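Local coordinates for protein dihydropyrimidinase (Brevibacillus agri, PDB 3SFW) that probably hydrolyses the ring amide bond of dihydropyrimidines, using a two-zinc centre in an amidohydrolase-type barrel, at residues G8-V11 against T16-A19; D20-I23 against V28-I31; D39-D44 against V437-Q442; P380-I385 against D390-L395. All blocks are in the same frame, centred on the assembly; numbering follows the deposited sequence.

Contact 1 (G8-V11 against T16-A19)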
ATOM      1  N   GLY A   8      -0.164  11.763  45.891  1.00 15.43           N
ATOM      2  CA  GLY A   8      -0.389  11.978  44.456  1.00 13.06           C
ATOM      3  C   GLY A   8      -0.528  10.649  43.705  1.00 16.10           C
ATOM      4  O   GLY A   8      -0.382   9.566  44.312  1.00 17.27           O
ATOM      5  N   THR A   9      -0.875  10.747  42.422  1.00 13.29           N
ATOM      6  CA  THR A   9      -0.956   9.578  41.507  1.00 11.99           C
ATOM      7  C   THR A   9       0.165   9.662  40.473  1.00 12.47           C
ATOM      8  O   THR A   9       0.228  10.617  39.699  1.00 15.52           O
ATOM      9  CB  THR A   9      -2.283   9.559  40.822  1.00 16.12           C
ATOM     10  OG1 THR A   9      -3.307   9.560  41.818  1.00 15.80           O
ATOM     11  CG2 THR A   9      -2.450   8.293  39.920  1.00 15.00           C
ATOM     12  N   VAL A  10       1.115   8.732  40.572  1.00 14.16           N
ATOM     13  CA  VAL A  10       2.239   8.637  39.611  1.00 12.25           C
ATOM     14  C   VAL A  10       1.743   8.020  38.297  1.00 15.30           C
ATOM     15  O   VAL A  10       1.089   6.993  38.306  1.00 14.32           O
ATOM     16  CB  VAL A  10       3.366   7.749  40.193  1.00 12.02           C
ATOM     17  CG1 VAL A  10       4.597   7.605  39.171  1.00 12.81           C
ATOM     18  CG2 VAL A  10       3.825   8.352  41.547  1.00 14.33           C
ATOM     19  N   VAL A  11       2.056   8.666  37.173  1.00 13.68           N
ATOM     20  CA  VAL A  11       1.719   8.107  35.863  1.00 13.98           C
ATOM     21  C   VAL A  11       2.986   8.172  35.070  1.00 14.97           C
ATOM     22  O   VAL A  11       3.622   9.230  34.986  1.00 15.87           O
ATOM     23  CB  VAL A  11       0.682   8.978  35.105  1.00 19.46           C
ATOM     24  CG1 VAL A  11       0.378   8.340  33.715  1.00 19.76           C
ATOM     25  CG2 VAL A  11      -0.576   9.139  35.928  1.00 22.82           C
ATOM     26  N   THR A  16       0.632   3.356  36.412  1.00 13.48           N
ATOM     27  CA  THR A  16      -0.295   4.346  37.002  1.00 15.96           C
ATOM     28  C   THR A  16      -0.678   3.861  38.407  1.00 18.57           C
ATOM     29  O   THR A  16      -1.282   2.789  38.553  1.00 19.84           O
ATOM     30  CB  THR A  16      -1.641   4.465  36.184  1.00 21.31           C
ATOM     31  OG1 THR A  16      -1.373   4.709  34.783  1.00 22.19           O
ATOM     32  CG2 THR A  16      -2.505   5.593  36.722  1.00 22.01           C
ATOM     33  N   TYR A  17      -0.354   4.631  39.446  1.00 16.00           N
ATOM     34  CA  TYR A  17      -0.498   4.094  40.813  1.00 14.54           C
ATOM     35  C   TYR A  17      -0.423   5.209  41.819  1.00 17.38           C
ATOM     36  O   TYR A  17       0.168   6.259  41.552  1.00 13.73           O
ATOM     37  CB  TYR A  17       0.571   3.027  41.129  1.00 13.76           C
ATOM     38  CG  TYR A  17       2.010   3.472  41.033  1.00 14.19           C
ATOM     39  CD1 TYR A  17       2.701   3.457  39.807  1.00 15.58           C
ATOM     40  CD2 TYR A  17       2.671   3.993  42.138  1.00 15.89           C
ATOM     41  CE1 TYR A  17       4.024   3.881  39.726  1.00 13.92           C
ATOM     42  CE2 TYR A  17       4.010   4.408  42.061  1.00 14.35           C
ATOM     43  CZ  TYR A  17       4.664   4.374  40.837  1.00 15.32           C
ATOM     44  OH  TYR A  17       5.943   4.830  40.738  1.00 15.75           O
ATOM     45  N   GLN A  18      -1.020   4.972  42.983  1.00 16.97           N
ATOM     46  CA  GLN A  18      -0.971   5.936  44.070  1.00 17.93           C
ATOM     47  C   GLN A  18       0.157   5.571  45.014  1.00 18.63           C
ATOM     48  O   GLN A  18       0.200   4.461  45.546  1.00 20.46           O
ATOM     49  CB  GLN A  18      -2.325   5.943  44.773  1.00 23.68           C
ATOM     50  CG  GLN A  18      -3.328   6.745  43.992  1.00 32.09           C
ATOM     51  CD  GLN A  18      -4.694   6.114  43.950  1.00 43.49           C
ATOM     52  OE1 GLN A  18      -5.521   6.330  44.845  1.00 42.58           O
ATOM     53  NE2 GLN A  18      -4.963   5.347  42.879  1.00 46.60           N
ATOM     54  N   ALA A  19       1.149   6.432  45.136  1.00 16.56           N
ATOM     55  CA  ALA A  19       2.192   6.197  46.110  1.00 17.15           C
ATOM     56  C   ALA A  19       2.890   7.502  46.358  1.00 18.28           C
ATOM     57  O   ALA A  19       2.683   8.470  45.602  1.00 16.66           O
ATOM     58  CB  ALA A  19       3.216   5.169  45.579  1.00 19.88           C
TER
HETATM   59  O   HOH W   1       2.689  11.259  45.837  1.00 16.66           O
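The peptide N of Val10 reaches the carbonyl O of Tyr17 at 2.8 Å. Tyr17 N returns a straighter bond to Val10 O at 3.0 Å, and together they make Val10 and Tyr17 the hydrogen-bonded pair of an antiparallel hairpin. The non-hydrogen-bonded pairs Thr9-Gln18 and Val11-Thr16 flank it, and Val10 O also receives the CA-H of Thr16, with Thr16 CA 3.3 Å away. Past the regular pairing a water bridges the strands, accepting from Gly8 N and donating to Ala19 O. The Tyr17 ring lies over Val10: Val10 CB sits 3.9 Å from the ring centroid, 19° off the normal, a CH-pi contact shifted toward the rim, while Val10 CG1 comes within 3.5 Å of Tyr17 OH. Tyr17 CG stands between its own backbone N and carbonyl carbon (chi1 59°), which lays the ring over Val10. On the opposite face of the sheet, Thr9 OG1 lies against Gln18 CG at 3.6 Å. Strand 9-11 also runs parallel to strand 49-59, with backbone bonds to Leu50, so the hairpin edges that sheet. Helix 361-376 packs on Val11 and Thr16, Ile31 of strand 27-32 touches Tyr17, and Ala386 of the second subunit packs on the same tyrosine.

Contact 2 (D20-I23 against V28-I31)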
ATOM      1  N   ASP A  20       3.727   7.521  47.390  1.00 16.25           N
ATOM      2  CA  ASP A  20       4.577   8.676  47.657  1.00 17.64           C
ATOM      3  C   ASP A  20       5.950   8.525  47.015  1.00 15.65           C
ATOM      4  O   ASP A  20       6.474   7.410  46.847  1.00 17.35           O
ATOM      5  CB  ASP A  20       4.733   8.874  49.149  1.00 18.29           C
ATOM      6  CG  ASP A  20       3.395   9.083  49.864  1.00 20.32           C
ATOM      7  OD1 ASP A  20       2.359   9.359  49.217  1.00 22.82           O
ATOM      8  OD2 ASP A  20       3.403   8.904  51.088  1.00 24.23           O
ATOM      9  N   VAL A  21       6.577   9.646  46.721  1.00 15.40           N
ATOM     10  CA  VAL A  21       7.912   9.627  46.105  1.00 13.44           C
ATOM     11  C   VAL A  21       8.871  10.374  47.000  1.00 16.71           C
ATOM     12  O   VAL A  21       8.594  11.506  47.394  1.00 16.22           O
ATOM     13  CB  VAL A  21       7.861  10.300  44.706  1.00 15.59           C
ATOM     14  CG1 VAL A  21       9.261  10.404  44.073  1.00 16.59           C
ATOM     15  CG2 VAL A  21       6.921   9.503  43.785  1.00 14.74           C
ATOM     16  N   LEU A  22       9.996   9.732  47.311  1.00 15.08           N
ATOM     17  CA  LEU A  22      11.042  10.340  48.127  1.00 16.82           C
ATOM     18  C   LEU A  22      12.245  10.733  47.290  1.00 14.68           C
ATOM     19  O   LEU A  22      12.824   9.896  46.558  1.00 15.81           O
ATOM     20  CB  LEU A  22      11.483   9.359  49.236  1.00 15.49           C
ATOM     21  CG  LEU A  22      12.602   9.885  50.160  1.00 17.15           C
ATOM     22  CD1 LEU A  22      12.037  11.134  50.877  1.00 16.96           C
ATOM     23  CD2 LEU A  22      12.911   8.761  51.191  1.00 16.15           C
ATOM     24  N   ILE A  23      12.580  12.026  47.344  1.00 14.74           N
ATOM     25  CA  ILE A  23      13.734  12.566  46.643  1.00 13.38           C
ATOM     26  C   ILE A  23      14.828  12.854  47.659  1.00 14.35           C
ATOM     27  O   ILE A  23      14.532  13.304  48.756  1.00 16.39           O
ATOM     28  CB  ILE A  23      13.334  13.915  45.981  1.00 13.04           C
ATOM     29  CG1 ILE A  23      12.272  13.678  44.887  1.00 13.59           C
ATOM     30  CG2 ILE A  23      14.568  14.594  45.322  1.00 13.85           C
ATOM     31  CD1 ILE A  23      11.550  14.972  44.444  1.00 13.85           C
ATOM     32  N   VAL A  28      15.488  10.534  42.594  1.00 13.03           N
ATOM     33  CA  VAL A  28      14.473   9.777  43.306  1.00 12.50           C
ATOM     34  C   VAL A  28      15.143   8.588  43.976  1.00 13.14           C
ATOM     35  O   VAL A  28      15.952   7.916  43.343  1.00 15.28           O
ATOM     36  CB  VAL A  28      13.415   9.268  42.318  1.00 13.41           C
ATOM     37  CG1 VAL A  28      12.422   8.331  43.045  1.00 12.95           C
ATOM     38  CG2 VAL A  28      12.655  10.482  41.679  1.00 11.57           C
ATOM     39  N   VAL A  29      14.893   8.404  45.278  1.00 14.02           N
ATOM     40  CA  VAL A  29      15.527   7.298  46.029  1.00 15.68           C
ATOM     41  C   VAL A  29      14.549   6.256  46.558  1.00 14.79           C
ATOM     42  O   VAL A  29      14.965   5.120  46.853  1.00 16.69           O
ATOM     43  CB  VAL A  29      16.452   7.813  47.193  1.00 16.42           C
ATOM     44  CG1 VAL A  29      17.619   8.615  46.612  1.00 15.30           C
ATOM     45  CG2 VAL A  29      15.640   8.588  48.207  1.00 17.63           C
ATOM     46  N   ALA A  30      13.268   6.592  46.644  1.00 15.67           N
ATOM     47  CA  ALA A  30      12.263   5.599  47.056  1.00 17.35           C
ATOM     48  C   ALA A  30      10.896   5.963  46.583  1.00 17.92           C
ATOM     49  O   ALA A  30      10.558   7.146  46.425  1.00 15.34           O
ATOM     50  CB  ALA A  30      12.259   5.441  48.637  1.00 18.93           C
ATOM     51  N   ILE A  31      10.063   4.944  46.388  1.00 13.49           N
ATOM     52  CA  ILE A  31       8.685   5.164  46.096  1.00 12.61           C
ATOM     53  C   ILE A  31       7.946   4.125  46.917  1.00 15.67           C
ATOM     54  O   ILE A  31       8.412   2.995  47.030  1.00 14.86           O
ATOM     55  CB  ILE A  31       8.411   4.946  44.603  1.00 12.93           C
ATOM     56  CG1 ILE A  31       9.328   5.890  43.763  1.00 12.92           C
ATOM     57  CG2 ILE A  31       6.885   5.134  44.330  1.00 15.15           C
ATOM     58  CD1 ILE A  31       9.170   5.583  42.170  1.00 14.98           C
TER
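Leu22 is held through both its backbone N-H and its carbonyl O: its N donates almost straight (174°) to Ala30 O at 2.8 Å, and its O takes two N-H groups. Of these, Val29 N is the stronger at 2.9 Å, while Ala30 N, at 3.3 Å from Leu22 O, makes a weak bond. Val29 and Ala30 thus both face one residue, and the pairing slips by one between Leu22-Ala30 and Ile23-Val28. With Val29 CG1 anti to the carbonyl carbon (chi1 -64°), CG2 is left between the backbone N and the carbonyl carbon and packs on Leu22 CG at 3.8 Å. Leu22 CB meets Ala30 CB on that side. On the face of Val21, Ile23, Val28 and Ile31, the side chains of Val21 and Val28 cross at about a right angle, CG1 to CG1 3.9 Å, and Ile31 CG2 lies 3.4 Å from Asp20 O. Further out, Asp20 is anchored by Asn7 N and a salt bridge to Arg6, while Val21 and Ile23 bond to strand 2-6. Ala30 and Ile31 pair antiparallel with a strand of the second subunit, continuing the sheet. This is a classic beta bulge in a hairpin of the beta-sandwich domain, built from both chain ends, that accompanies the barrel in dihydropyrimidinases and related amidohydrolases.

Contact 3 (D39-D44 against V437-Q442)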
ATOM      1  N   ASP A  39      12.837  13.711  58.223  1.00 39.19           N
ATOM      2  CA  ASP A  39      13.613  14.897  57.925  1.00 40.41           C
ATOM      3  C   ASP A  39      13.468  15.262  56.461  1.00 35.34           C
ATOM      4  O   ASP A  39      14.431  15.710  55.837  1.00 35.38           O
ATOM      5  CB  ASP A  39      15.103  14.675  58.244  1.00 44.95           C
ATOM      6  CG  ASP A  39      15.356  14.308  59.716  1.00 50.60           C
ATOM      7  OD1 ASP A  39      14.671  14.857  60.624  1.00 50.85           O
ATOM      8  OD2 ASP A  39      16.255  13.467  59.953  1.00 52.37           O
ATOM      9  N   ALA A  40      12.294  15.006  55.886  1.00 31.82           N
ATOM     10  CA  ALA A  40      12.050  15.429  54.508  1.00 26.84           C
ATOM     11  C   ALA A  40      11.012  16.516  54.486  1.00 27.34           C
ATOM     12  O   ALA A  40      10.108  16.528  55.319  1.00 29.32           O
ATOM     13  CB  ALA A  40      11.614  14.252  53.635  1.00 24.53           C
ATOM     14  N   GLU A  41      11.144  17.445  53.548  1.00 23.93           N
ATOM     15  CA  GLU A  41      10.080  18.436  53.305  1.00 24.97           C
ATOM     16  C   GLU A  41       8.860  17.741  52.678  1.00 23.33           C
ATOM     17  O   GLU A  41       8.991  17.110  51.617  1.00 18.79           O
ATOM     18  CB  GLU A  41      10.566  19.535  52.368  1.00 27.84           C
ATOM     19  CG  GLU A  41       9.464  20.600  52.079  1.00 29.11           C
ATOM     20  CD  GLU A  41       9.860  21.657  51.056  1.00 33.87           C
ATOM     21  OE1 GLU A  41      10.870  21.491  50.319  1.00 33.79           O
ATOM     22  OE2 GLU A  41       9.097  22.633  50.934  1.00 35.41           O
ATOM     23  N   VAL A  42       7.698  17.842  53.328  1.00 22.14           N
ATOM     24  CA  VAL A  42       6.486  17.204  52.801  1.00 21.57           C
ATOM     25  C   VAL A  42       5.852  18.099  51.735  1.00 22.99           C
ATOM     26  O   VAL A  42       5.595  19.277  51.974  1.00 20.34           O
ATOM     27  CB  VAL A  42       5.456  16.825  53.914  1.00 24.62           C
ATOM     28  CG1 VAL A  42       4.129  16.387  53.313  1.00 25.02           C
ATOM     29  CG2 VAL A  42       6.008  15.708  54.818  1.00 25.07           C
ATOM     30  N   ILE A  43       5.667  17.546  50.532  1.00 18.04           N
ATOM     31  CA  ILE A  43       4.973  18.237  49.444  1.00 17.90           C
ATOM     32  C   ILE A  43       3.644  17.529  49.233  1.00 20.15           C
ATOM     33  O   ILE A  43       3.598  16.315  48.920  1.00 19.12           O
ATOM     34  CB  ILE A  43       5.779  18.133  48.098  1.00 18.93           C
ATOM     35  CG1 ILE A  43       7.256  18.532  48.263  1.00 22.54           C
ATOM     36  CG2 ILE A  43       5.117  18.940  46.987  1.00 19.56           C
ATOM     37  CD1 ILE A  43       7.484  19.781  49.008  1.00 25.40           C
ATOM     38  N   ASP A  44       2.563  18.265  49.404  1.00 17.89           N
ATOM     39  CA  ASP A  44       1.230  17.689  49.275  1.00 19.13           C
ATOM     40  C   ASP A  44       0.743  17.648  47.807  1.00 19.68           C
ATOM     41  O   ASP A  44       0.494  18.690  47.198  1.00 18.72           O
ATOM     42  CB  ASP A  44       0.265  18.498  50.158  1.00 22.61           C
ATOM     43  CG  ASP A  44      -1.143  17.950  50.154  1.00 26.10           C
ATOM     44  OD1 ASP A  44      -1.408  16.929  49.499  1.00 23.06           O
ATOM     45  OD2 ASP A  44      -2.010  18.549  50.819  1.00 28.16           O
ATOM     46  N   VAL A 437      11.574  24.518  40.281  1.00 13.21           N
ATOM     47  CA  VAL A 437      11.770  25.578  39.255  1.00 11.17           C
ATOM     48  C   VAL A 437      10.510  26.449  39.254  1.00 12.73           C
ATOM     49  O   VAL A 437      10.564  27.701  39.208  1.00 12.97           O
ATOM     50  CB  VAL A 437      11.961  24.947  37.822  1.00 13.42           C
ATOM     51  CG1 VAL A 437      12.183  26.083  36.734  1.00 13.59           C
ATOM     52  CG2 VAL A 437      13.203  23.978  37.863  1.00 13.53           C
ATOM     53  N   VAL A 438       9.359  25.776  39.249  1.00 12.34           N
ATOM     54  CA  VAL A 438       8.070  26.427  39.442  1.00 12.83           C
ATOM     55  C   VAL A 438       7.417  25.787  40.677  1.00 13.54           C
ATOM     56  O   VAL A 438       7.457  24.560  40.865  1.00 12.78           O
ATOM     57  CB  VAL A 438       7.170  26.181  38.174  1.00 12.10           C
ATOM     58  CG1 VAL A 438       5.739  26.720  38.397  1.00 12.72           C
ATOM     59  CG2 VAL A 438       7.812  26.815  36.933  1.00 12.38           C
ATOM     60  N   ARG A 439       6.859  26.602  41.557  1.00 13.94           N
ATOM     61  CA  ARG A 439       6.123  26.060  42.683  1.00 12.95           C
ATOM     62  C   ARG A 439       4.853  26.856  42.839  1.00 15.31           C
ATOM     63  O   ARG A 439       4.910  28.099  42.899  1.00 14.55           O
ATOM     64  CB  ARG A 439       6.954  26.148  43.944  1.00 16.16           C
ATOM     65  CG  ARG A 439       6.312  25.366  45.120  1.00 19.52           C
ATOM     66  CD  ARG A 439       7.260  25.290  46.276  1.00 24.94           C
ATOM     67  NE  ARG A 439       6.771  24.395  47.323  1.00 31.13           N
ATOM     68  CZ  ARG A 439       7.524  24.010  48.344  1.00 29.47           C
ATOM     69  NH1 ARG A 439       8.772  24.438  48.431  1.00 33.43           N
ATOM     70  NH2 ARG A 439       7.036  23.224  49.270  1.00 32.34           N
ATOM     71  N   ASN A 440       3.712  26.164  42.801  1.00 14.46           N
ATOM     72  CA  ASN A 440       2.409  26.842  42.800  1.00 17.03           C
ATOM     73  C   ASN A 440       2.344  27.986  41.801  1.00 16.71           C
ATOM     74  O   ASN A 440       1.853  29.095  42.108  1.00 16.66           O
ATOM     75  CB  ASN A 440       2.074  27.297  44.238  1.00 17.48           C
ATOM     76  CG  ASN A 440       1.915  26.125  45.154  1.00 21.34           C
ATOM     77  OD1 ASN A 440       1.181  25.208  44.829  1.00 23.34           O
ATOM     78  ND2 ASN A 440       2.656  26.095  46.262  1.00 21.06           N
ATOM     79  N   LYS A 441       2.767  27.687  40.583  1.00 13.71           N
ATOM     80  CA  LYS A 441       2.662  28.602  39.451  1.00 12.76           C
ATOM     81  C   LYS A 441       3.493  29.897  39.622  1.00 12.04           C
ATOM     82  O   LYS A 441       3.267  30.857  38.907  1.00 14.02           O
ATOM     83  CB  LYS A 441       1.183  28.900  39.075  1.00 15.29           C
ATOM     84  CG  LYS A 441       0.423  27.622  38.603  1.00 19.17           C
ATOM     85  CD  LYS A 441      -1.073  27.842  38.566  1.00 24.63           C
ATOM     86  CE  LYS A 441      -1.451  28.507  37.288  1.00 30.73           C
ATOM     87  NZ  LYS A 441      -2.942  28.627  37.300  1.00 35.73           N
ATOM     88  N   GLN A 442       4.518  29.846  40.465  1.00 11.13           N
ATOM     89  CA  GLN A 442       5.455  30.976  40.609  1.00 14.95           C
ATOM     90  C   GLN A 442       6.867  30.488  40.311  1.00 15.98           C
ATOM     91  O   GLN A 442       7.211  29.327  40.595  1.00 14.29           O
ATOM     92  CB  GLN A 442       5.364  31.507  42.044  1.00 13.27           C
ATOM     93  CG  GLN A 442       3.971  32.141  42.318  1.00 16.36           C
ATOM     94  CD  GLN A 442       3.708  32.348  43.793  1.00 18.70           C
ATOM     95  OE1 GLN A 442       3.877  31.421  44.592  1.00 20.60           O
ATOM     96  NE2 GLN A 442       3.251  33.553  44.167  1.00 16.07           N
TER
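The Arg439 guanidinium receives Glu41 at its edge: OE2 lies close to the guanidinium plane, on the side carrying the two terminal nitrogens. One carboxylate oxygen therefore takes both donors. Arg439 NH2 to Glu41 OE2 is the short bond, 2.7 Å at 157°, whereas Arg439 NH1 reaches the same OE2 at 3.1 Å in a weak, more bent bond. The carboxylate does not lie flat against its partner; the two planes stand 55° apart, and NH2 meets OE2 from above the carboxylate plane. The salt bridge is therefore a fork onto a single oxygen rather than a two-oxygen pair, and Glu41 OE1 stays 4.1 Å from Arg439 NH1.

Ile43 adds a van der Waals touch, its CD1 methyl coming within 3.5 Å of Arg439 NH2, oblique to the guanidinium. The two charged side chains approach from opposite directions, and Arg439 is extended from CG to NE, with CG opposite the backbone N (chi1 -170°). This length matters because the nearest CA atoms, those of Ile43 and Arg439, remain 10.4 Å apart. Arg439 opens a type I' turn ending at Gln442, closed by backbone bonds in both directions, and its side chain also rests on Ser429 and Val444. Glu41 and Ile43 are held on strand 41-44 by backbone bonds to strand 2-6.

Strand 41-44 and the turn after strand 435-439, far apart in the chain, are joined here by one ionic link of small buried area. With both charged residues partly exposed, solvent probably screens the attraction, and directional N-H bonds to OE2 set its geometry.

Contact 4 (P380-I385 against D390-L395)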
ATOM      1  N   PRO A 380      18.036   6.194  31.393  1.00 15.94           N
ATOM      2  CA  PRO A 380      16.912   6.533  32.247  1.00 16.36           C
ATOM      3  C   PRO A 380      17.214   7.714  33.161  1.00 11.75           C
ATOM      4  O   PRO A 380      16.430   7.964  34.056  1.00 14.30           O
ATOM      5  CB  PRO A 380      16.759   5.274  33.149  1.00 18.16           C
ATOM      6  CG  PRO A 380      18.171   4.767  33.294  1.00 20.62           C
ATOM      7  CD  PRO A 380      18.868   5.103  31.964  1.00 19.49           C
ATOM      8  N   GLN A 381      18.308   8.442  32.938  1.00 11.64           N
ATOM      9  CA  GLN A 381      18.562   9.657  33.760  1.00 14.69           C
ATOM     10  C   GLN A 381      17.320  10.583  33.720  1.00 16.47           C
ATOM     11  O   GLN A 381      16.869  11.120  34.764  1.00 14.77           O
ATOM     12  CB  GLN A 381      19.791  10.459  33.239  1.00 18.00           C
ATOM     13  CG  GLN A 381      19.978  11.781  34.021  1.00 19.28           C
ATOM     14  CD  GLN A 381      21.054  12.750  33.459  1.00 21.43           C
ATOM     15  OE1 GLN A 381      21.196  13.870  33.950  1.00 23.32           O
ATOM     16  NE2 GLN A 381      21.771  12.338  32.432  1.00 19.73           N
ATOM     17  N   LYS A 382      16.796  10.758  32.513  1.00 12.88           N
ATOM     18  CA  LYS A 382      15.592  11.583  32.265  1.00  9.87           C
ATOM     19  C   LYS A 382      14.460  10.710  31.711  1.00 11.99           C
ATOM     20  O   LYS A 382      14.705   9.590  31.193  1.00 11.64           O
ATOM     21  CB  LYS A 382      15.885  12.634  31.201  1.00 11.73           C
ATOM     22  CG  LYS A 382      17.096  13.587  31.448  1.00 12.09           C
ATOM     23  CD  LYS A 382      16.960  14.260  32.794  1.00 11.46           C
ATOM     24  CE  LYS A 382      17.900  15.515  32.826  1.00 10.12           C
ATOM     25  NZ  LYS A 382      17.793  16.124  34.188  1.00 11.37           N
ATOM     26  N   GLY A 383      13.231  11.190  31.859  1.00 10.09           N
ATOM     27  CA  GLY A 383      12.125  10.686  31.038  1.00 10.90           C
ATOM     28  C   GLY A 383      11.240   9.739  31.820  1.00 11.92           C
ATOM     29  O   GLY A 383      10.367   9.116  31.267  1.00 15.12           O
ATOM     30  N   THR A 384      11.532   9.561  33.099  1.00 10.40           N
ATOM     31  CA  THR A 384      10.646   8.694  33.899  1.00 11.74           C
ATOM     32  C   THR A 384      10.581   9.105  35.375  1.00 13.86           C
ATOM     33  O   THR A 384      11.263  10.066  35.821  1.00 13.82           O
ATOM     34  CB  THR A 384      11.076   7.227  33.783  1.00 16.24           C
ATOM     35  OG1 THR A 384      10.026   6.357  34.290  1.00 18.50           O
ATOM     36  CG2 THR A 384      12.435   7.020  34.502  1.00 15.26           C
ATOM     37  N   ILE A 385       9.743   8.399  36.123  1.00 11.62           N
ATOM     38  CA  ILE A 385       9.776   8.499  37.566  1.00 12.73           C
ATOM     39  C   ILE A 385      10.109   7.137  38.161  1.00 12.23           C
ATOM     40  O   ILE A 385       9.289   6.259  38.130  1.00 15.83           O
ATOM     41  CB  ILE A 385       8.446   9.023  38.120  1.00 11.95           C
ATOM     42  CG1 ILE A 385       8.209  10.476  37.644  1.00  9.70           C
ATOM     43  CG2 ILE A 385       8.487   9.004  39.700  1.00 13.30           C
ATOM     44  CD1 ILE A 385       6.875  11.044  38.088  1.00 10.26           C
ATOM     45  N   ASP A 390      16.842  11.210  37.675  1.00 12.51           N
ATOM     46  CA  ASP A 390      16.816  12.618  38.153  1.00  9.83           C
ATOM     47  C   ASP A 390      15.376  12.927  38.563  1.00 11.82           C
ATOM     48  O   ASP A 390      14.414  12.515  37.897  1.00 12.73           O
ATOM     49  CB  ASP A 390      17.226  13.563  37.020  1.00 11.84           C
ATOM     50  CG  ASP A 390      18.718  13.606  36.784  1.00 16.95           C
ATOM     51  OD1 ASP A 390      19.481  12.849  37.451  1.00 14.71           O
ATOM     52  OD2 ASP A 390      19.141  14.346  35.849  1.00 14.60           O
ATOM     53  N   ALA A 391      15.225  13.694  39.643  1.00 10.19           N
ATOM     54  CA  ALA A 391      13.930  14.018  40.159  1.00 12.84           C
ATOM     55  C   ALA A 391      13.390  15.193  39.332  1.00 14.43           C
ATOM     56  O   ALA A 391      13.369  16.328  39.800  1.00 12.79           O
ATOM     57  CB  ALA A 391      14.079  14.414  41.650  1.00 13.13           C
ATOM     58  N   ASP A 392      12.948  14.886  38.117  1.00 10.24           N
ATOM     59  CA  ASP A 392      12.436  15.886  37.174  1.00 10.88           C
ATOM     60  C   ASP A 392      10.955  15.543  37.039  1.00 10.48           C
ATOM     61  O   ASP A 392      10.573  14.521  36.404  1.00 13.11           O
ATOM     62  CB  ASP A 392      13.107  15.728  35.793  1.00 10.24           C
ATOM     63  CG  ASP A 392      14.537  16.258  35.738  1.00 11.50           C
ATOM     64  OD1 ASP A 392      15.212  16.390  36.801  1.00 11.37           O
ATOM     65  OD2 ASP A 392      15.014  16.414  34.590  1.00 10.82           O
ATOM     66  N   ILE A 393      10.133  16.242  37.814  1.00 11.87           N
ATOM     67  CA  ILE A 393       8.787  15.811  38.071  1.00 11.53           C
ATOM     68  C   ILE A 393       7.842  17.008  37.961  1.00 12.54           C
ATOM     69  O   ILE A 393       8.159  18.108  38.420  1.00 12.10           O
ATOM     70  CB  ILE A 393       8.699  15.204  39.505  1.00 11.12           C
ATOM     71  CG1 ILE A 393       9.571  13.952  39.561  1.00 14.35           C
ATOM     72  CG2 ILE A 393       7.173  14.872  39.896  1.00 11.66           C
ATOM     73  CD1 ILE A 393       9.735  13.389  40.973  1.00 13.86           C
ATOM     74  N   VAL A 394       6.663  16.765  37.394  1.00 13.35           N
ATOM     75  CA  VAL A 394       5.624  17.792  37.286  1.00 10.95           C
ATOM     76  C   VAL A 394       4.444  17.394  38.150  1.00 13.43           C
ATOM     77  O   VAL A 394       3.962  16.253  38.066  1.00 13.59           O
ATOM     78  CB  VAL A 394       5.166  17.941  35.823  1.00 11.22           C
ATOM     79  CG1 VAL A 394       4.020  18.943  35.727  1.00 10.76           C
ATOM     80  CG2 VAL A 394       6.348  18.396  34.965  1.00 13.07           C
ATOM     81  N   LEU A 395       3.960  18.331  38.982  1.00 11.64           N
ATOM     82  CA  LEU A 395       2.706  18.136  39.661  1.00 13.18           C
ATOM     83  C   LEU A 395       1.624  18.781  38.805  1.00 12.61           C
ATOM     84  O   LEU A 395       1.671  19.997  38.564  1.00 12.58           O
ATOM     85  CB  LEU A 395       2.745  18.813  41.050  1.00 12.26           C
ATOM     86  CG  LEU A 395       3.787  18.296  42.055  1.00 19.38           C
ATOM     87  CD1 LEU A 395       3.403  18.706  43.486  1.00 18.44           C
ATOM     88  CD2 LEU A 395       4.036  16.874  41.955  1.00 23.24           C
TER
HETATM   89  O   HOH W   2      14.176  11.958  35.221  1.00 21.46           O
HETATM   90  O   HOH W   3      11.667  12.722  34.714  1.00 13.80           O
HETATM   91  O   HOH W   4      12.443  10.529  38.157  1.00 36.12           O
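Lys382 NZ forms the tight end of this contact, gripping Asp390 OD2 and Asp392 OD2, each at 2.8 Å. It meets the first on the anti lone pair, away from the other oxygen, and the second on the syn side, 20° out of the carboxylate plane. The lysine chain bends at chi2 (-54°), bringing its amine between the aspartates. Asp119 adds a third salt bridge, and three acids around one amine probably keep it protonated; Asp392 OD1 is held in turn by Arg433 N. Beside this network, Asp390 N donates to Gln381 O at 2.9 Å.

A water spans Gln381 O and Asp390 O beside this bond; toward Thr384 the segments spread and two further waters hang on Thr384 O, one reaching Asp392 O and the other Asp390 O, 2.8 Å away. Ile385 CG1 and Ile393 CG1 then meet loosely at 4.2 Å, their side chains crossing near a right angle. The loop following helix 361-376 is thereby tied to the start of strand 393-403, which runs antiparallel to strand 49-59 and to strand 422-432. Lys382 packs on Ile55 and Ser88 of strands 49-59 and 86-93, and Thr384 OG1 bonds to Asp15 of the second subunit.

Overall arrangement
Contacts 2 and 4 are the buried ones, whereas contacts 1 and 3 are only partly covered. Two hairpins, contacts 1 and 2, are built mainly from backbone bonds, with a tyrosine ring over a valine in contact 1 and aliphatic packing in contact 2, and they meet where Tyr17 touches Ile31. Contact 4 relies instead on enclosed charges and bridging waters; its Ala391 packs against Ile23 of contact 2. Contact 3 shares the ionic chemistry but in a sparse, single-link form, and it joins the sheet of contact 2 to the larger one that contacts 1 and 4 also reach. Contacts 1, 2 and 4 all touch the second subunit, while contact 3 meets no other chain of the assembly.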